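Local coordinates for enoyl-CoA hydratase (Mycobacterium thermoresistibile, PDB 3T3W), which probably hydrates enoyl-CoA thioesters in lipid metabolism, at residues 167-172 and 237-242; 51-56 and 107-112; 189-192 and 196-199. All blocks are in the same frame, centred on the assembly; numbering follows the deposited sequence.

Contact 1: 167-172 and 237-242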
loop_
_atom_site.group_PDB
_atom_site.type_symbol
_atom_site.label_atom_id
_atom_site.label_comp_id
_atom_site.label_asym_id
_atom_site.label_seq_id
_atom_site.Cartn_x
_atom_site.Cartn_y
_atom_site.Cartn_z
ATOM N N HIS F 167 2.021 7.122 -16.965
ATOM C CA HIS F 167 1.852 8.558 -17.031
ATOM C C HIS F 167 1.991 9.207 -15.662
ATOM O O HIS F 167 2.716 10.211 -15.496
ATOM C CB HIS F 167 0.477 8.964 -17.603
ATOM C CG HIS F 167 0.075 8.235 -18.862
ATOM N ND1 HIS F 167 -0.096 6.871 -18.909
ATOM C CD2 HIS F 167 -0.264 8.721 -20.123
ATOM C CE1 HIS F 167 -0.501 6.523 -20.149
ATOM N NE2 HIS F 167 -0.622 7.661 -20.891
ATOM N N THR F 168 1.241 8.728 -14.686
ATOM C CA THR F 168 1.227 9.333 -13.371
ATOM C C THR F 168 2.596 9.278 -12.688
ATOM O O THR F 168 2.984 10.217 -12.008
ATOM C CB THR F 168 0.150 8.693 -12.474
ATOM O OG1 THR F 168 -1.128 8.920 -13.086
ATOM C CG2 THR F 168 0.088 9.314 -11.044
ATOM N N TRP F 169 3.259 8.129 -12.830
ATOM C CA TRP F 169 4.578 7.892 -12.244
ATOM C C TRP F 169 5.637 8.753 -12.883
ATOM O O TRP F 169 6.554 9.258 -12.198
ATOM C CB TRP F 169 4.944 6.433 -12.456
ATOM C CG TRP F 169 3.972 5.483 -11.790
ATOM C CD1 TRP F 169 2.854 4.923 -12.346
ATOM C CD2 TRP F 169 3.999 5.042 -10.404
ATOM N NE1 TRP F 169 2.192 4.148 -11.436
ATOM C CE2 TRP F 169 2.821 4.201 -10.221
ATOM C CE3 TRP F 169 4.848 5.264 -9.319
ATOM C CZ2 TRP F 169 2.558 3.572 -9.028
ATOM C CZ3 TRP F 169 4.578 4.606 -8.101
ATOM C CH2 TRP F 169 3.446 3.793 -7.958
ATOM N N GLU F 170 5.508 8.966 -14.180
ATOM C CA GLU F 170 6.545 9.638 -14.991
ATOM C C GLU F 170 6.404 11.162 -15.022
ATOM O O GLU F 170 7.399 11.895 -15.048
ATOM C CB GLU F 170 6.498 9.087 -16.406
ATOM C CG GLU F 170 6.861 7.617 -16.499
ATOM C CD GLU F 170 8.346 7.312 -16.435
ATOM O OE1 GLU F 170 9.183 8.253 -16.498
ATOM O OE2 GLU F 170 8.658 6.098 -16.390
ATOM N N LEU F 171 5.160 11.620 -15.024
ATOM C CA LEU F 171 4.808 13.024 -15.226
ATOM C C LEU F 171 4.251 13.732 -13.991
ATOM O O LEU F 171 4.207 14.974 -13.963
ATOM C CB LEU F 171 3.802 13.124 -16.375
ATOM C CG LEU F 171 4.181 12.509 -17.708
ATOM C CD1 LEU F 171 2.972 12.472 -18.668
ATOM C CD2 LEU F 171 5.360 13.253 -18.342
ATOM N N GLY F 172 3.825 12.956 -13.003
ATOM C CA GLY F 172 2.987 13.445 -11.914
ATOM C C GLY F 172 1.515 13.459 -12.365
ATOM O O GLY F 172 1.225 13.522 -13.583
ATOM N N ASP F 237 7.649 -0.732 -6.776
ATOM C CA ASP F 237 6.615 -1.752 -6.558
ATOM C C ASP F 237 6.016 -1.738 -5.118
ATOM O O ASP F 237 4.796 -1.927 -4.968
ATOM C CB ASP F 237 7.186 -3.127 -6.947
ATOM C CG ASP F 237 7.283 -3.289 -8.451
ATOM O OD1 ASP F 237 6.366 -2.790 -9.167
ATOM O OD2 ASP F 237 8.241 -3.969 -8.947
ATOM N N VAL F 238 6.838 -1.454 -4.100
ATOM C CA VAL F 238 6.321 -1.187 -2.745
ATOM C C VAL F 238 5.376 0.012 -2.722
ATOM O O VAL F 238 4.337 -0.023 -2.049
ATOM C CB VAL F 238 7.442 -1.084 -1.703
ATOM C CG1 VAL F 238 6.901 -0.630 -0.357
ATOM C CG2 VAL F 238 8.155 -2.465 -1.617
ATOM N N GLN F 239 5.749 1.065 -3.449
ATOM C CA GLN F 239 4.887 2.237 -3.657
ATOM C C GLN F 239 3.592 1.916 -4.380
ATOM O O GLN F 239 2.687 2.741 -4.357
ATOM C CB GLN F 239 5.598 3.335 -4.439
ATOM C CG GLN F 239 6.735 4.023 -3.691
ATOM C CD GLN F 239 7.464 5.046 -4.561
ATOM O OE1 GLN F 239 7.171 5.206 -5.774
ATOM N NE2 GLN F 239 8.370 5.810 -3.940
ATOM N N GLY F 240 3.511 0.793 -5.060
ATOM C CA GLY F 240 2.282 0.369 -5.736
ATOM C C GLY F 240 2.361 0.250 -7.244
ATOM O O GLY F 240 1.332 0.025 -7.894
ATOM N N PHE F 241 3.554 0.325 -7.830
ATOM C CA PHE F 241 3.664 0.345 -9.273
ATOM C C PHE F 241 3.028 -0.858 -9.964
ATOM O O PHE F 241 2.148 -0.686 -10.802
ATOM C CB PHE F 241 5.128 0.552 -9.720
ATOM C CG PHE F 241 5.291 0.619 -11.192
ATOM C CD1 PHE F 241 4.889 1.747 -11.887
ATOM C CD2 PHE F 241 5.840 -0.420 -11.908
ATOM C CE1 PHE F 241 4.988 1.828 -13.277
ATOM C CE2 PHE F 241 5.974 -0.323 -13.312
ATOM C CZ PHE F 241 5.514 0.783 -13.993
ATOM N N TYR F 242 3.452 -2.084 -9.619
ATOM C CA TYR F 242 2.850 -3.277 -10.231
ATOM C C TYR F 242 1.326 -3.282 -10.078
ATOM O O TYR F 242 0.595 -3.469 -11.059
ATOM C CB TYR F 242 3.405 -4.551 -9.583
ATOM C CG TYR F 242 2.845 -5.809 -10.221
ATOM C CD1 TYR F 242 1.732 -6.482 -9.693
ATOM C CD2 TYR F 242 3.457 -6.352 -11.332
ATOM C CE1 TYR F 242 1.276 -7.658 -10.281
ATOM C CE2 TYR F 242 2.946 -7.522 -11.955
ATOM C CZ TYR F 242 1.868 -8.160 -11.406
ATOM O OH TYR F 242 1.392 -9.382 -11.978
#

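Contact 2: 51-56 and 107-112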
loop_
_atom_site.group_PDB
_atom_site.type_symbol
_atom_site.label_atom_id
_atom_site.label_comp_id
_atom_site.label_asym_id
_atom_site.label_seq_id
_atom_site.Cartn_x
_atom_site.Cartn_y
_atom_site.Cartn_z
ATOM N N GLU F 51 9.112 -9.601 -32.281
ATOM C CA GLU F 51 10.513 -9.558 -32.644
ATOM C C GLU F 51 11.319 -8.708 -31.636
ATOM O O GLU F 51 12.465 -9.039 -31.251
ATOM C CB GLU F 51 10.628 -9.028 -34.085
ATOM C CG GLU F 51 11.966 -9.182 -34.700
ATOM C CD GLU F 51 12.073 -8.715 -36.164
ATOM O OE1 GLU F 51 11.038 -8.422 -36.801
ATOM O OE2 GLU F 51 13.239 -8.634 -36.637
ATOM N N LEU F 52 10.703 -7.615 -31.199
ATOM C CA LEU F 52 11.328 -6.737 -30.206
ATOM C C LEU F 52 11.472 -7.481 -28.882
ATOM O O LEU F 52 12.527 -7.422 -28.212
ATOM C CB LEU F 52 10.455 -5.483 -30.007
ATOM C CG LEU F 52 10.890 -4.442 -28.961
ATOM C CD1 LEU F 52 12.368 -4.024 -29.197
ATOM C CD2 LEU F 52 10.000 -3.183 -28.938
ATOM N N ASP F 53 10.418 -8.202 -28.481
ATOM C CA ASP F 53 10.501 -9.023 -27.262
ATOM C C ASP F 53 11.632 -10.061 -27.326
ATOM O O ASP F 53 12.393 -10.271 -26.348
ATOM C CB ASP F 53 9.173 -9.721 -26.986
ATOM C CG ASP F 53 9.165 -10.417 -25.647
ATOM O OD1 ASP F 53 9.455 -9.796 -24.588
ATOM O OD2 ASP F 53 8.906 -11.619 -25.661
ATOM N N ALA F 54 11.787 -10.686 -28.489
ATOM C CA ALA F 54 12.848 -11.662 -28.673
ATOM C C ALA F 54 14.232 -11.031 -28.515
ATOM O O ALA F 54 15.148 -11.652 -27.981
ATOM C CB ALA F 54 12.716 -12.365 -30.047
ATOM N N ALA F 55 14.390 -9.799 -29.019
ATOM C CA ALA F 55 15.640 -9.042 -28.937
ATOM C C ALA F 55 15.966 -8.712 -27.460
ATOM O O ALA F 55 17.108 -8.857 -27.009
ATOM C CB ALA F 55 15.525 -7.737 -29.763
ATOM N N TRP F 56 14.970 -8.265 -26.694
ATOM C CA TRP F 56 15.186 -8.028 -25.267
ATOM C C TRP F 56 15.625 -9.293 -24.559
ATOM O O TRP F 56 16.539 -9.275 -23.736
ATOM C CB TRP F 56 13.910 -7.530 -24.621
ATOM C CG TRP F 56 13.686 -6.049 -24.723
ATOM C CD1 TRP F 56 12.965 -5.351 -25.672
ATOM C CD2 TRP F 56 14.122 -5.040 -23.738
ATOM N NE1 TRP F 56 12.948 -4.005 -25.373
ATOM C CE2 TRP F 56 13.625 -3.767 -24.203
ATOM C CE3 TRP F 56 14.861 -5.092 -22.568
ATOM C CZ2 TRP F 56 13.863 -2.587 -23.506
ATOM C CZ3 TRP F 56 15.089 -3.913 -21.857
ATOM C CH2 TRP F 56 14.613 -2.682 -22.317
ATOM N N LEU F 107 0.854 -5.173 -22.243
ATOM C CA LEU F 107 1.147 -5.142 -20.798
ATOM C C LEU F 107 2.281 -6.086 -20.367
ATOM O O LEU F 107 3.262 -5.648 -19.727
ATOM C CB LEU F 107 -0.118 -5.471 -20.019
ATOM C CG LEU F 107 -0.051 -5.247 -18.504
ATOM C CD1 LEU F 107 0.161 -3.781 -18.213
ATOM C CD2 LEU F 107 -1.328 -5.728 -17.842
ATOM N N GLU F 108 2.157 -7.377 -20.680
ATOM C CA GLU F 108 3.118 -8.379 -20.216
ATOM C C GLU F 108 4.516 -8.129 -20.825
ATOM O O GLU F 108 5.534 -8.205 -20.124
ATOM C CB GLU F 108 2.636 -9.803 -20.548
ATOM C CG GLU F 108 3.552 -10.953 -20.132
ATOM C CD GLU F 108 3.139 -12.301 -20.728
ATOM O OE1 GLU F 108 1.910 -12.580 -20.784
ATOM O OE2 GLU F 108 4.052 -13.065 -21.169
ATOM N N TYR F 109 4.567 -7.794 -22.116
ATOM C CA TYR F 109 5.844 -7.519 -22.759
ATOM C C TYR F 109 6.525 -6.336 -22.099
ATOM O O TYR F 109 7.689 -6.406 -21.780
ATOM C CB TYR F 109 5.637 -7.218 -24.234
ATOM C CG TYR F 109 5.495 -8.421 -25.177
ATOM C CD1 TYR F 109 5.330 -9.727 -24.715
ATOM C CD2 TYR F 109 5.482 -8.221 -26.562
ATOM C CE1 TYR F 109 5.174 -10.805 -25.601
ATOM C CE2 TYR F 109 5.331 -9.303 -27.449
ATOM C CZ TYR F 109 5.171 -10.577 -26.977
ATOM O OH TYR F 109 4.995 -11.657 -27.873
ATOM N N SER F 110 5.790 -5.248 -21.912
ATOM C CA SER F 110 6.383 -4.021 -21.387
ATOM C C SER F 110 6.874 -4.256 -19.945
ATOM O O SER F 110 7.960 -3.796 -19.579
ATOM C CB SER F 110 5.427 -2.840 -21.489
ATOM O OG SER F 110 5.288 -2.352 -22.817
ATOM N N LEU F 111 6.103 -4.984 -19.132
ATOM C CA LEU F 111 6.567 -5.324 -17.780
ATOM C C LEU F 111 7.807 -6.225 -17.780
ATOM O O LEU F 111 8.724 -6.012 -16.991
ATOM C CB LEU F 111 5.425 -5.932 -16.944
ATOM C CG LEU F 111 4.454 -4.912 -16.366
ATOM C CD1 LEU F 111 3.228 -5.658 -15.793
ATOM C CD2 LEU F 111 5.110 -4.036 -15.281
ATOM N N ARG F 112 7.861 -7.185 -18.694
ATOM C CA ARG F 112 8.997 -8.043 -18.801
ATOM C C ARG F 112 10.251 -7.231 -19.134
ATOM O O ARG F 112 11.301 -7.425 -18.502
ATOM C CB ARG F 112 8.775 -9.105 -19.887
ATOM C CG ARG F 112 9.999 -9.951 -20.034
ATOM C CD ARG F 112 9.686 -11.310 -20.551
ATOM N NE ARG F 112 9.025 -11.366 -21.835
ATOM C CZ ARG F 112 7.793 -11.841 -22.033
ATOM N NH1 ARG F 112 7.310 -11.961 -23.265
ATOM N NH2 ARG F 112 7.026 -12.196 -21.009
HETATM O O HOH W 1 7.453 -13.126 -27.359
#

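Contact 3: 189-192 and 196-199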
loop_
_atom_site.group_PDB
_atom_site.type_symbol
_atom_site.label_atom_id
_atom_site.label_comp_id
_atom_site.label_asym_id
_atom_site.label_seq_id
_atom_site.Cartn_x
_atom_site.Cartn_y
_atom_site.Cartn_z
ATOM N N GLU F 189 12.154 19.118 -23.435
ATOM C CA GLU F 189 12.501 19.964 -22.282
ATOM C C GLU F 189 11.413 19.850 -21.227
ATOM O O GLU F 189 11.703 19.700 -20.038
ATOM C CB GLU F 189 12.742 21.422 -22.731
ATOM C CG GLU F 189 12.821 22.456 -21.625
ATOM C CD GLU F 189 12.853 23.915 -22.133
ATOM O OE1 GLU F 189 11.985 24.328 -22.941
ATOM O OE2 GLU F 189 13.743 24.670 -21.703
ATOM N N GLU F 190 10.161 19.851 -21.653
ATOM C CA GLU F 190 9.053 19.717 -20.696
ATOM C C GLU F 190 9.084 18.405 -19.932
ATOM O O GLU F 190 8.908 18.393 -18.712
ATOM C CB GLU F 190 7.683 19.937 -21.386
ATOM C CG GLU F 190 6.547 19.828 -20.386
ATOM C CD GLU F 190 5.165 20.044 -20.988
ATOM O OE1 GLU F 190 5.053 20.287 -22.208
ATOM O OE2 GLU F 190 4.194 20.035 -20.190
ATOM N N VAL F 191 9.306 17.278 -20.617
ATOM C CA VAL F 191 9.368 15.995 -19.927
ATOM C C VAL F 191 10.646 15.845 -19.140
ATOM O O VAL F 191 10.649 15.138 -18.159
ATOM C CB VAL F 191 9.098 14.740 -20.830
ATOM C CG1 VAL F 191 7.696 14.889 -21.476
ATOM C CG2 VAL F 191 10.099 14.610 -21.937
ATOM N N ALA F 192 11.745 16.484 -19.543
ATOM C CA ALA F 192 12.938 16.462 -18.702
ATOM C C ALA F 192 12.648 17.118 -17.309
ATOM O O ALA F 192 13.175 16.669 -16.295
ATOM C CB ALA F 192 14.113 17.189 -19.408
ATOM N N MET F 196 10.998 12.389 -16.372
ATOM C CA MET F 196 10.735 11.302 -17.283
ATOM C C MET F 196 11.916 11.101 -18.275
ATOM O O MET F 196 12.224 10.005 -18.689
ATOM C CB MET F 196 9.447 11.572 -18.064
ATOM C CG MET F 196 9.290 10.624 -19.232
ATOM S SD MET F 196 7.688 10.784 -20.004
ATOM C CE MET F 196 8.096 10.287 -21.692
ATOM N N VAL F 197 12.512 12.196 -18.703
ATOM C CA VAL F 197 13.704 12.179 -19.553
ATOM C C VAL F 197 14.914 12.564 -18.683
ATOM O O VAL F 197 14.886 13.588 -17.968
ATOM C CB VAL F 197 13.493 13.112 -20.786
ATOM C CG1 VAL F 197 14.817 13.528 -21.414
ATOM C CG2 VAL F 197 12.549 12.422 -21.803
ATOM N N ASN F 198 15.986 11.763 -18.767
ATOM C CA ASN F 198 17.194 12.017 -18.000
ATOM C C ASN F 198 18.012 13.172 -18.579
ATOM O O ASN F 198 18.647 13.911 -17.835
ATOM C CB ASN F 198 18.081 10.763 -17.977
ATOM C CG ASN F 198 17.490 9.637 -17.122
ATOM O OD1 ASN F 198 16.629 8.911 -17.581
ATOM N ND2 ASN F 198 17.997 9.480 -15.882
ATOM N N ARG F 199 18.066 13.282 -19.908
ATOM C CA ARG F 199 18.958 14.255 -20.548
ATOM C C ARG F 199 18.385 14.555 -21.923
ATOM O O ARG F 199 17.886 13.666 -22.566
ATOM C CB ARG F 199 20.323 13.628 -20.778
ATOM C CG ARG F 199 21.081 13.345 -19.509
ATOM C CD ARG F 199 22.580 13.153 -19.749
ATOM N NE ARG F 199 23.145 12.460 -18.574
ATOM C CZ ARG F 199 24.208 11.663 -18.615
ATOM N NH1 ARG F 199 24.812 11.435 -19.780
ATOM N NH2 ARG F 199 24.671 11.110 -17.491
HETATM O O HOH W 2 15.650 15.645 -16.415
#

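Contact 1: 167-172 and 237-242
The amide oxygen OE1 of Gln239 comes up to the rim of the Trp169 indole, 3.5 Å from CZ3 and close to the ring plane. Amide and indole are nearly coplanar, their planes 12° apart, and the two side chains lie alongside but point opposite ways. No hydrogen bond crosses between the segments, and Phe241 supplies most of the remaining contact. Its ring turns an edge to one face of the indole, a T-shaped pair with planes at 82° and 4.8 Å between the centroid of the Trp169 five-membered ring and that of Phe241. Phe241 CD1 lies 3.6 Å from Trp169 CE2, while Phe241 CB sits over the six-membered ring in a CH-pi contact. With CG anti to the backbone N (chi1 -178°), the Phe241 ring swings to where its CD1 edge meets the indole. The backbone is close too, Phe241 CA being 3.4 Å from Trp169 CZ2. This surface is the break between helices 222-239 and 241-263 of the crotonase fold. There Gly240 takes positive phi, ends the first helix in a Schellman motif and N-caps the second. Asp237 OD1 receives a weak bond from Tyr242 N across the break, and Asp237 OD2 pairs with Arg114. Trp169 and Gln239 also reach neighbours: Trp169 packs on Gln239 of a second subunit, and Gln239 on Trp169 of a third.

Contact 2: 51-56 and 107-112
Asp53 and Arg112 form a side-on salt bridge between helices 46-61 and 95-115. Arg112 NH1 gives the shorter and straighter bond, 2.9 Å to Asp53 OD2, with the oxygen in the guanidinium plane but the nitrogen above the carboxylate plane. Arg112 NE gives the longer one, 3.2 Å to the syn lone pair of Asp53 OD1. The two flat groups are twisted 56° apart, so this is a two-nitrogen grip without the coplanarity of a flat bidentate pair. A bend at chi3 (59°), after an extended start to the chain, turns the arginine so that its NE edge meets the aspartate. The tight part lies beneath the carboxylate: Asp53 CB stands over the centre of the buried Tyr109 ring, 4.0 Å from its centroid, and Asp53 OD2 reaches over the same ring to within 3.8 Å of Tyr109 CE1. Trp113 NE1 also bonds Asp53 OD1, further fixing the carboxylate. The outer side is looser, with one water donating to Asp53 OD2 (2.7 Å) and to Tyr109 OH, which also bonds Asp50, and with exposed Glu108 beyond. Arg112 NH2 bonds the anti lone pair of Glu108 OE2 at 3.1 Å, one turn back on the same helix. One arginine thus pairs with two acids, which would probably temper their mutual repulsion. The network joins two successive beta-alpha-beta crossover helices of the crotonase fold, the first linking strands 30-35 and 67-72, the second 67-72 and 120-124.

Contact 3: 189-192 and 196-199
Val191 and Val197 meet methyl to methyl: CG2 of Val191 is 3.3 Å from CG2 of Val197, tighter than usual for two carbons. Val191 CG2 lies between its own backbone N and carbonyl carbon, with CG1 anti to that carbon (chi1 -58°), and this rotation directs CG2 at Val197. Beside this pair, Val191 CB faces Met196 CB at 4.2 Å, and Ala192 CB approaches Val197 CG1 at the same separation. The backbone contributes more modestly. Met196 N gives Val191 O only a weak bond, 3.3 Å long and strongly bent (121°). Ala192 CA directs its hydrogen at Val197 O, a CA-H...O contact of 3.5 Å. That carbonyl is also met by a water, which donates to Val197 O at 2.7 Å and to Ala192 O at 2.7 Å, bridging two acceptors that could not bond each other directly. These contacts lie where the chain turns back, as helix 188-194 gives way to strand 199-201, an edge strand of the main crotonase-fold sheet within this chain. Thr194 OG1, in the turn between the segments, bonds Val191 O and, weakly, Met196 N. In the next shell, Phe150 of strand 149-151 touches Val191, Met196 and Val197 alike, while Val197 also rests on Ile142 and Ala144 of strand 141-145. Farther out, Asn198 bonds Ile142 through side chain and backbone, and it and Arg199 both bind Glu178 of a neighbouring subunit.

Contact 1 touches both of the others. Its Phe241 and Tyr242 rings pack against Leu111 of contact 2, Phe241 CE2 lying 4.3 Å from Leu111 CD2, and on its other segment Glu170 OE1 comes within 3.5 Å of Met196 CA in contact 3. Contacts 2 and 3 do not meet: their centres are 24 Å apart, on opposite sides of the chain's centre. Contacts 1 and 3 both reach the same neighbouring subunit, whereas no other chain touches contact 2. The zinc ion, bound by Glu102, Glu163, His252 and His256, lies about 13 Å from the Tyr109 side chain; helices 95-115 and 241-263, which enter contacts 2 and 1, carry three of those ligands.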